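Local atomic coordinates of xylanase inhibitor TL-XI (Triticum aestivum, PDB entry 3G7M), a protein that acts as a noncompetitive inhibitor of xylanases, a small thaumatin-like protein of wheat linked to plant defence. Residues Phe11-Val20 / Ser45-Cys54; Val89-Gly99 / Tyr134-Leu145. The protein carries 4 engineered substitutions. All coordinates share one frame; numbering follows the deposited sequence.

Interaction 1 of 2, residues Phe11-Val20 / Ser45-Cys54; sequences FTVWPAVALV and SQYIWGRTGC
A16 CB sits over one face of the W49 indole, 3.8 Å from the centroid of its six-membered ring, and A18 CB meets the rim of the same ring near its plane, at CH2. Strands 13-19 and 44-52 run antiparallel in the larger sheet of the thaumatin-like beta-sandwich. W49 CG stands between its backbone N and carbonyl carbon (chi1 71°), which lays the indole back across strand 13-19; beyond it, NE1 is held by G67 O. On the other side of the sheet V17 and I48 lie side by side, V17 CG2 to I48 CG1 4.0 Å, and both press on I5 of strand 3-7 in the facing sheet. Toward one end, V20 CG1 sits over a face of the Y47 ring, a CH-pi contact, 3.9 Å from its centroid, the two side chains crossing at about a right angle. At the other end C54 CB lies over the centre of the six-membered ring of W14, 3.6 Å from its centroid, while C54 SG, disulfide-bonded to C64, stands obliquely by the five-membered ring. T12 CG2 covers the opposite face of the indole. A serine in place of W14 would probably leave the C54 end of the disulfide without its flat apolar cover and open a gap beside T12. Well-formed backbone pairs join A16 to W49 and A18 to Y47, and V20 N reaches S45 O. At the W14 end the R51 side chain joins in: its chain bends at chi3 (-80°) and brings the guanidinium to the first strand, where NH2 makes a weak bond to P15 O. W14 O takes two bonds from opposite faces of its carbonyl plane, one from R51 N at 3.0 Å and one from R51 NE at 2.8 Å.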
loop_
_atom_site.group_PDB
_atom_site.type_symbol
_atom_site.label_atom_id
_atom_site.label_comp_id
_atom_site.label_asym_id
_atom_site.label_seq_id
_atom_site.Cartn_x
_atom_site.Cartn_y
_atom_site.Cartn_z
ATOM N N PHE A 11 -9.965 8.454 9.982
ATOM C CA PHE A 11 -10.735 8.748 8.783
ATOM C C PHE A 11 -10.677 7.571 7.825
ATOM O O PHE A 11 -9.799 6.731 7.910
ATOM C CB PHE A 11 -10.246 10.032 8.089
ATOM C CG PHE A 11 -8.771 10.124 7.989
ATOM C CD1 PHE A 11 -8.056 10.908 8.873
ATOM C CD2 PHE A 11 -8.072 9.399 7.027
ATOM C CE1 PHE A 11 -6.659 10.991 8.800
ATOM C CE2 PHE A 11 -6.672 9.478 6.950
ATOM C CZ PHE A 11 -5.970 10.279 7.844
ATOM N N THR A 12 -11.634 7.510 6.914
ATOM C CA THR A 12 -11.671 6.438 5.944
ATOM C C THR A 12 -10.475 6.546 4.996
ATOM O O THR A 12 -10.212 7.623 4.454
ATOM C CB THR A 12 -12.985 6.496 5.142
ATOM O OG1 THR A 12 -14.087 6.737 6.051
ATOM C CG2 THR A 12 -13.210 5.183 4.382
ATOM N N VAL A 13 -9.742 5.450 4.808
ATOM C CA VAL A 13 -8.783 5.368 3.696
ATOM C C VAL A 13 -9.142 4.294 2.650
ATOM O O VAL A 13 -9.804 3.282 2.974
ATOM C CB VAL A 13 -7.335 5.171 4.154
ATOM C CG1 VAL A 13 -7.021 6.082 5.300
ATOM C CG2 VAL A 13 -7.087 3.776 4.519
ATOM N N TRP A 14 -8.700 4.533 1.405
ATOM C CA TRP A 14 -9.004 3.672 0.259
ATOM C C TRP A 14 -7.731 3.008 -0.270
ATOM O O TRP A 14 -7.073 3.552 -1.155
ATOM C CB TRP A 14 -9.684 4.505 -0.850
ATOM C CG TRP A 14 -11.180 4.724 -0.652
ATOM C CD1 TRP A 14 -12.220 3.965 -1.181
ATOM C CD2 TRP A 14 -11.794 5.740 0.123
ATOM N NE1 TRP A 14 -13.426 4.468 -0.777
ATOM C CE2 TRP A 14 -13.200 5.558 0.023
ATOM C CE3 TRP A 14 -11.300 6.794 0.892
ATOM C CZ2 TRP A 14 -14.118 6.397 0.672
ATOM C CZ3 TRP A 14 -12.218 7.645 1.536
ATOM C CH2 TRP A 14 -13.615 7.434 1.420
ATOM N N PRO A 15 -7.368 1.836 0.272
ATOM C CA PRO A 15 -6.118 1.191 -0.139
ATOM C C PRO A 15 -6.156 0.779 -1.603
ATOM O O PRO A 15 -7.217 0.418 -2.095
ATOM C CB PRO A 15 -6.052 -0.061 0.755
ATOM C CG PRO A 15 -6.927 0.223 1.876
ATOM C CD PRO A 15 -8.035 1.074 1.337
ATOM N N ALA A 16 -5.010 0.836 -2.284
ATOM C CA ALA A 16 -4.932 0.452 -3.664
ATOM C C ALA A 16 -3.724 -0.395 -3.845
ATOM O O ALA A 16 -2.628 -0.033 -3.423
ATOM C CB ALA A 16 -4.852 1.651 -4.532
ATOM N N VAL A 17 -3.934 -1.535 -4.482
ATOM C CA VAL A 17 -2.861 -2.417 -4.799
ATOM C C VAL A 17 -2.799 -2.512 -6.320
ATOM O O VAL A 17 -3.800 -2.803 -6.979
ATOM C CB VAL A 17 -3.063 -3.803 -4.130
ATOM C CG1 VAL A 17 -1.880 -4.754 -4.415
ATOM C CG2 VAL A 17 -3.265 -3.651 -2.645
ATOM N N ALA A 18 -1.610 -2.249 -6.869
ATOM C CA ALA A 18 -1.302 -2.482 -8.294
ATOM C C ALA A 18 0.098 -3.102 -8.485
ATOM O O ALA A 18 1.050 -2.613 -7.915
ATOM C CB ALA A 18 -1.444 -1.176 -9.104
ATOM N N LEU A 19 0.210 -4.173 -9.283
ATOM C CA LEU A 19 1.508 -4.738 -9.687
ATOM C C LEU A 19 2.315 -3.745 -10.529
ATOM O O LEU A 19 1.750 -2.925 -11.260
ATOM C CB LEU A 19 1.284 -6.002 -10.494
ATOM C CG LEU A 19 0.822 -7.285 -9.771
ATOM C CD1 LEU A 19 -0.659 -7.268 -9.550
ATOM C CD2 LEU A 19 1.143 -8.509 -10.599
ATOM N N VAL A 20 3.638 -3.822 -10.445
ATOM C CA VAL A 20 4.502 -2.745 -10.971
ATOM C C VAL A 20 4.415 -2.548 -12.465
ATOM O O VAL A 20 4.611 -1.417 -12.951
ATOM C CB VAL A 20 6.005 -2.889 -10.580
ATOM C CG1 VAL A 20 6.197 -2.763 -9.067
ATOM C CG2 VAL A 20 6.576 -4.190 -11.118
ATOM N N SER A 45 6.001 -8.165 -8.049
ATOM C CA SER A 45 5.969 -7.094 -7.054
ATOM C C SER A 45 4.742 -6.205 -7.252
ATOM O O SER A 45 4.216 -6.086 -8.375
ATOM C CB SER A 45 7.280 -6.276 -7.047
ATOM O OG SER A 45 7.744 -6.030 -8.373
ATOM N N GLN A 46 4.286 -5.600 -6.152
ATOM C CA GLN A 46 3.053 -4.838 -6.143
ATOM C C GLN A 46 3.312 -3.519 -5.451
ATOM O O GLN A 46 4.097 -3.463 -4.499
ATOM C CB GLN A 46 1.977 -5.601 -5.378
ATOM C CG GLN A 46 1.698 -6.995 -5.881
ATOM C CD GLN A 46 1.081 -7.887 -4.809
ATOM O OE1 GLN A 46 1.635 -8.032 -3.712
ATOM N NE2 GLN A 46 -0.071 -8.500 -5.126
ATOM N N TYR A 47 2.656 -2.460 -5.932
ATOM C CA TYR A 47 2.662 -1.168 -5.257
ATOM C C TYR A 47 1.448 -1.187 -4.370
ATOM O O TYR A 47 0.379 -1.699 -4.788
ATOM C CB TYR A 47 2.541 0.006 -6.246
ATOM C CG TYR A 47 3.811 0.364 -6.981
ATOM C CD1 TYR A 47 5.001 0.565 -6.271
ATOM C CD2 TYR A 47 3.814 0.523 -8.386
ATOM C CE1 TYR A 47 6.168 0.902 -6.936
ATOM C CE2 TYR A 47 4.976 0.859 -9.074
ATOM C CZ TYR A 47 6.159 1.047 -8.352
ATOM O OH TYR A 47 7.333 1.361 -9.048
ATOM N N ILE A 48 1.596 -0.616 -3.161
ATOM C CA ILE A 48 0.494 -0.543 -2.217
ATOM C C ILE A 48 0.506 0.859 -1.670
ATOM O O ILE A 48 1.530 1.323 -1.156
ATOM C CB ILE A 48 0.680 -1.597 -1.069
ATOM C CG1 ILE A 48 0.598 -3.007 -1.647
ATOM C CG2 ILE A 48 -0.336 -1.402 0.081
ATOM C CD1 ILE A 48 1.064 -4.073 -0.733
ATOM N N TRP A 49 -0.624 1.541 -1.779
ATOM C CA TRP A 49 -0.771 2.878 -1.200
ATOM C C TRP A 49 -2.193 3.142 -0.759
ATOM O O TRP A 49 -3.115 2.527 -1.269
ATOM C CB TRP A 49 -0.330 3.962 -2.207
ATOM C CG TRP A 49 -1.256 4.138 -3.366
ATOM C CD1 TRP A 49 -2.260 5.031 -3.466
ATOM C CD2 TRP A 49 -1.238 3.407 -4.596
ATOM N NE1 TRP A 49 -2.889 4.909 -4.680
ATOM C CE2 TRP A 49 -2.282 3.917 -5.397
ATOM C CE3 TRP A 49 -0.438 2.372 -5.099
ATOM C CZ2 TRP A 49 -2.565 3.421 -6.666
ATOM C CZ3 TRP A 49 -0.720 1.877 -6.358
ATOM C CH2 TRP A 49 -1.778 2.404 -7.126
ATOM N N GLY A 50 -2.361 4.087 0.162
ATOM C CA GLY A 50 -3.684 4.520 0.590
ATOM C C GLY A 50 -4.147 5.812 -0.062
ATOM O O GLY A 50 -3.334 6.694 -0.362
ATOM N N ARG A 51 -5.469 5.918 -0.253
ATOM C CA ARG A 51 -6.096 7.110 -0.815
ATOM C C ARG A 51 -7.124 7.661 0.150
ATOM O O ARG A 51 -7.875 6.899 0.773
ATOM C CB ARG A 51 -6.786 6.778 -2.126
ATOM C CG ARG A 51 -5.952 5.969 -3.105
ATOM C CD ARG A 51 -6.854 5.438 -4.194
ATOM N NE ARG A 51 -7.575 4.248 -3.773
ATOM C CZ ARG A 51 -8.577 3.708 -4.450
ATOM N NH1 ARG A 51 -8.999 4.278 -5.569
ATOM N NH2 ARG A 51 -9.160 2.603 -4.003
ATOM N N THR A 52 -7.158 8.991 0.267
ATOM C CA THR A 52 -8.076 9.634 1.199
ATOM C C THR A 52 -8.972 10.547 0.430
ATOM O O THR A 52 -8.584 11.010 -0.629
ATOM C CB THR A 52 -7.331 10.463 2.272
ATOM O OG1 THR A 52 -6.560 11.514 1.656
ATOM C CG2 THR A 52 -6.424 9.568 3.123
ATOM N N GLY A 53 -10.164 10.807 0.974
ATOM C CA GLY A 53 -11.104 11.782 0.421
ATOM C C GLY A 53 -11.675 11.361 -0.920
ATOM O O GLY A 53 -11.762 12.164 -1.865
ATOM N N CYS A 54 -12.049 10.086 -1.011
ATOM C CA CYS A 54 -12.592 9.530 -2.255
ATOM C C CYS A 54 -14.092 9.667 -2.226
ATOM O O CYS A 54 -14.740 9.204 -1.295
ATOM C CB CYS A 54 -12.196 8.062 -2.439
ATOM S SG CYS A 54 -10.413 7.788 -2.349
#

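Interaction 2 of 2, residues Val89-Gly99 / Tyr134-Leu145; sequences VSVLQGNYTYG and YAKSCSAAGSRL
The two methyls of L145 divide between two tyrosines: L145 CD1 lies over a face of the Y96 ring, 3.6 Å from Y96 CG, and L145 CD2 touches Y98 CD1 obliquely, also at 3.6 Å. The other face of Y96 is met by G94 O, and its edge by V91 CG2 and S143 OG, so this ring has neighbours on both faces and at its edge. V89 CG1 comes tip to tip with L145 CD1, closing the apolar cluster from the side of strand 86-91. Y98 is turned differently from Y96. With CG between the backbone N and the carbonyl carbon (chi1 44°), its ring swings beneath the neighbouring strand, one face against K136 O, its in-plane edge against C138 CB, which is 3.6 Å from Y98 CE1, and CE2 near K136 CB. Both phenols finish outside the contact, Y96 OH bonded to T40 OG1 and Y98 OH to D119 O. Reciprocal backbone bonds pair Y96 with C138 and Y98 with K136 in an antiparallel edge of the sheet. On the opposite side from the tyrosines, S139 OG gives a 2.7 Å hydrogen bond to N95 OD1, approaching 49° out of the amide plane, beside the turn that joins strands 86-91 and 95-101. Strand 135-139 is the outermost strand of the six-stranded sheet, and C138 ties it by a disulfide to C115 of strand 111-115. Beyond S139 the chain loops over to L145, the start of strand 145-149 in the facing sheet, so the leucine and the tyrosines pack between the two layers of the sandwich, with Y98 also against L113.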
loop_
_atom_site.group_PDB
_atom_site.type_symbol
_atom_site.label_atom_id
_atom_site.label_comp_id
_atom_site.label_asym_id
_atom_site.label_seq_id
_atom_site.Cartn_x
_atom_site.Cartn_y
_atom_site.Cartn_z
ATOM N N VAL A 89 5.916 -4.276 -2.399
ATOM C CA VAL A 89 6.088 -5.625 -1.879
ATOM C C VAL A 89 6.431 -6.540 -3.042
ATOM O O VAL A 89 5.623 -6.645 -3.973
ATOM C CB VAL A 89 4.795 -6.129 -1.135
ATOM C CG1 VAL A 89 4.848 -7.628 -0.812
ATOM C CG2 VAL A 89 4.552 -5.311 0.132
ATOM N N SER A 90 7.613 -7.182 -2.987
ATOM C CA SER A 90 8.011 -8.222 -3.956
ATOM C C SER A 90 7.867 -9.625 -3.352
ATOM O O SER A 90 8.163 -9.841 -2.173
ATOM C CB SER A 90 9.440 -8.013 -4.474
ATOM O OG SER A 90 9.660 -6.683 -4.943
ATOM N N VAL A 91 7.407 -10.580 -4.154
ATOM C CA VAL A 91 7.271 -11.948 -3.671
ATOM C C VAL A 91 8.082 -12.952 -4.507
ATOM O O VAL A 91 8.020 -12.927 -5.736
ATOM C CB VAL A 91 5.778 -12.352 -3.646
ATOM C CG1 VAL A 91 5.580 -13.748 -3.023
ATOM C CG2 VAL A 91 4.964 -11.303 -2.874
ATOM N N LEU A 92 8.867 -13.795 -3.828
ATOM C CA LEU A 92 9.275 -15.124 -4.354
ATOM C C LEU A 92 8.358 -16.222 -3.760
ATOM O O LEU A 92 7.748 -16.028 -2.708
ATOM C CB LEU A 92 10.746 -15.466 -4.038
ATOM C CG LEU A 92 11.205 -16.912 -4.515
ATOM C CD1 LEU A 92 11.236 -17.072 -6.063
ATOM C CD2 LEU A 92 12.608 -17.317 -3.951
ATOM N N GLN A 93 8.237 -17.365 -4.423
ATOM C CA GLN A 93 7.450 -18.458 -3.864
ATOM C C GLN A 93 7.819 -18.603 -2.372
ATOM O O GLN A 93 8.910 -19.154 -2.036
ATOM C CB GLN A 93 7.725 -19.786 -4.634
ATOM C CG GLN A 93 6.954 -19.942 -5.977
ATOM C CD GLN A 93 6.679 -21.428 -6.346
ATOM O OE1 GLN A 93 5.569 -21.771 -6.760
ATOM N NE2 GLN A 93 7.686 -22.308 -6.191
ATOM N N GLY A 94 6.930 -18.096 -1.498
ATOM C CA GLY A 94 7.149 -18.150 -0.033
ATOM C C GLY A 94 7.792 -16.935 0.656
ATOM O O GLY A 94 7.281 -16.478 1.718
ATOM N N ASN A 95 8.916 -16.433 0.058
ATOM C CA ASN A 95 9.689 -15.254 0.570
ATOM C C ASN A 95 9.161 -13.868 0.166
ATOM O O ASN A 95 8.729 -13.658 -0.985
ATOM C CB ASN A 95 11.133 -15.344 0.118
ATOM C CG ASN A 95 11.852 -16.482 0.766
ATOM O OD1 ASN A 95 12.977 -16.318 1.251
ATOM N ND2 ASN A 95 11.214 -17.654 0.789
ATOM N N TYR A 96 9.214 -12.921 1.107
ATOM C CA TYR A 96 8.668 -11.594 0.878
ATOM C C TYR A 96 9.775 -10.590 1.139
ATOM O O TYR A 96 10.609 -10.805 2.002
ATOM C CB TYR A 96 7.469 -11.290 1.818
ATOM C CG TYR A 96 6.263 -12.238 1.767
ATOM C CD1 TYR A 96 5.444 -12.303 0.626
ATOM C CD2 TYR A 96 5.913 -13.053 2.883
ATOM C CE1 TYR A 96 4.336 -13.179 0.579
ATOM C CE2 TYR A 96 4.806 -13.927 2.838
ATOM C CZ TYR A 96 4.025 -13.979 1.693
ATOM O OH TYR A 96 2.960 -14.856 1.654
ATOM N N THR A 97 9.790 -9.491 0.389
ATOM C CA THR A 97 10.596 -8.296 0.716
ATOM C C THR A 97 9.643 -7.150 0.634
ATOM O O THR A 97 8.784 -7.120 -0.256
ATOM C CB THR A 97 11.726 -8.019 -0.304
ATOM O OG1 THR A 97 11.188 -7.963 -1.639
ATOM C CG2 THR A 97 12.772 -9.145 -0.278
ATOM N N TYR A 98 9.768 -6.208 1.559
ATOM C CA TYR A 98 8.821 -5.085 1.621
ATOM C C TYR A 98 9.533 -3.745 1.856
ATOM O O TYR A 98 10.317 -3.605 2.778
ATOM C CB TYR A 98 7.715 -5.353 2.660
ATOM C CG TYR A 98 8.221 -5.923 3.976
ATOM C CD1 TYR A 98 8.526 -7.269 4.112
ATOM C CD2 TYR A 98 8.401 -5.105 5.079
ATOM C CE1 TYR A 98 9.002 -7.771 5.287
ATOM C CE2 TYR A 98 8.893 -5.609 6.269
ATOM C CZ TYR A 98 9.189 -6.945 6.367
ATOM O OH TYR A 98 9.671 -7.459 7.559
ATOM N N GLY A 99 9.284 -2.773 0.989
ATOM C CA GLY A 99 9.968 -1.482 1.052
ATOM C C GLY A 99 8.982 -0.350 0.911
ATOM O O GLY A 99 7.832 -0.563 0.538
ATOM N N TYR A 134 15.100 1.059 0.909
ATOM C CA TYR A 134 14.679 1.100 2.286
ATOM C C TYR A 134 13.663 -0.025 2.434
ATOM O O TYR A 134 12.442 0.192 2.314
ATOM C CB TYR A 134 14.086 2.478 2.631
ATOM C CG TYR A 134 13.621 2.669 4.054
ATOM C CD1 TYR A 134 14.523 2.614 5.126
ATOM C CD2 TYR A 134 12.279 2.929 4.329
ATOM C CE1 TYR A 134 14.083 2.811 6.440
ATOM C CE2 TYR A 134 11.830 3.117 5.640
ATOM C CZ TYR A 134 12.729 3.065 6.688
ATOM O OH TYR A 134 12.253 3.265 7.969
ATOM N N ALA A 135 14.166 -1.238 2.693
ATOM C CA ALA A 135 13.318 -2.420 2.694
ATOM C C ALA A 135 13.830 -3.425 3.675
ATOM O O ALA A 135 14.992 -3.387 4.031
ATOM C CB ALA A 135 13.282 -3.036 1.303
ATOM N N LYS A 136 12.961 -4.334 4.097
ATOM C CA LYS A 136 13.348 -5.445 4.945
ATOM C C LYS A 136 12.913 -6.734 4.260
ATOM O O LYS A 136 12.042 -6.702 3.368
ATOM C CB LYS A 136 12.708 -5.298 6.332
ATOM C CG LYS A 136 13.324 -4.199 7.213
ATOM C CD LYS A 136 14.692 -4.581 7.769
ATOM C CE LYS A 136 15.340 -3.430 8.558
ATOM N NZ LYS A 136 16.479 -3.969 9.440
ATOM N N SER A 137 13.512 -7.861 4.662
ATOM C CA SER A 137 13.163 -9.159 4.084
ATOM C C SER A 137 12.448 -10.046 5.114
ATOM O O SER A 137 12.698 -9.957 6.318
ATOM C CB SER A 137 14.417 -9.856 3.507
ATOM O OG SER A 137 15.502 -9.904 4.450
ATOM N N CYS A 138 11.549 -10.894 4.623
ATOM C CA CYS A 138 10.781 -11.821 5.441
ATOM C C CYS A 138 10.797 -13.177 4.773
ATOM O O CYS A 138 10.488 -13.279 3.587
ATOM C CB CYS A 138 9.340 -11.356 5.512
ATOM S SG CYS A 138 8.518 -12.251 6.755
ATOM N N SER A 139 11.125 -14.226 5.538
ATOM C CA SER A 139 11.397 -15.539 4.933
ATOM C C SER A 139 10.873 -16.649 5.855
ATOM O O SER A 139 11.646 -17.236 6.639
ATOM C CB SER A 139 12.934 -15.692 4.606
ATOM O OG SER A 139 13.294 -16.902 3.910
ATOM N N ALA A 140 9.556 -16.919 5.791
ATOM C CA ALA A 140 9.071 -18.154 6.473
ATOM C C ALA A 140 8.021 -18.943 5.667
ATOM O O ALA A 140 7.405 -18.407 4.709
ATOM C CB ALA A 140 8.535 -17.849 7.902
ATOM N N ALA A 141 7.837 -20.216 6.056
ATOM C CA ALA A 141 6.861 -21.090 5.404
ATOM C C ALA A 141 5.420 -20.557 5.541
ATOM O O ALA A 141 4.658 -20.607 4.561
ATOM C CB ALA A 141 6.972 -22.566 5.926
ATOM N N GLY A 142 5.060 -20.052 6.730
ATOM C CA GLY A 142 3.686 -19.604 6.973
ATOM C C GLY A 142 3.590 -18.167 7.475
ATOM O O GLY A 142 2.751 -17.864 8.344
ATOM N N SER A 143 4.434 -17.282 6.924
ATOM C CA SER A 143 4.577 -15.899 7.427
ATOM C C SER A 143 3.414 -14.967 7.045
ATOM O O SER A 143 2.598 -15.303 6.178
ATOM C CB SER A 143 5.945 -15.294 7.043
ATOM O OG SER A 143 6.165 -15.361 5.644
ATOM N N ARG A 144 3.343 -13.798 7.696
ATOM C CA ARG A 144 2.190 -12.931 7.525
ATOM C C ARG A 144 2.584 -11.462 7.391
ATOM O O ARG A 144 3.155 -10.902 8.321
ATOM C CB ARG A 144 1.228 -13.151 8.708
ATOM C CG ARG A 144 0.361 -14.362 8.478
ATOM C CD ARG A 144 -0.072 -15.035 9.756
ATOM N NE ARG A 144 -0.536 -16.393 9.440
ATOM C CZ ARG A 144 -0.708 -17.368 10.336
ATOM N NH1 ARG A 144 -0.467 -17.148 11.632
ATOM N NH2 ARG A 144 -1.119 -18.572 9.938
ATOM N N LEU A 145 2.276 -10.856 6.237
ATOM C CA LEU A 145 2.568 -9.447 5.971
ATOM C C LEU A 145 1.449 -8.500 6.411
ATOM O O LEU A 145 0.245 -8.792 6.182
ATOM C CB LEU A 145 2.790 -9.233 4.481
ATOM C CG LEU A 145 4.133 -9.647 3.879
ATOM C CD1 LEU A 145 4.083 -9.459 2.392
ATOM C CD2 LEU A 145 5.257 -8.787 4.459
#

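Overall arrangement
Interactions 1 and 2 belong to the same antiparallel sheet, their centres about 19 Å apart. Strand 44-52 of interaction 1 lies next to strand 86-91 of interaction 2; Q46 N and V89 O, 2.8 Å apart, probably form a hydrogen bond across this seam, and I48 CD1 packs on V89 CG2 at 3.8 Å. Interaction 1 lies near the centre of the chain, whereas interaction 2 makes the sheet's 135-139 edge, its centre about 14 Å from that of the chain. A glycerol, probably from crystallisation, and a sodium ion lie by interaction 1: at the nearest atoms the glycerol is about 3 Å from the S45 side chain and the sodium about 4 Å from that of R51.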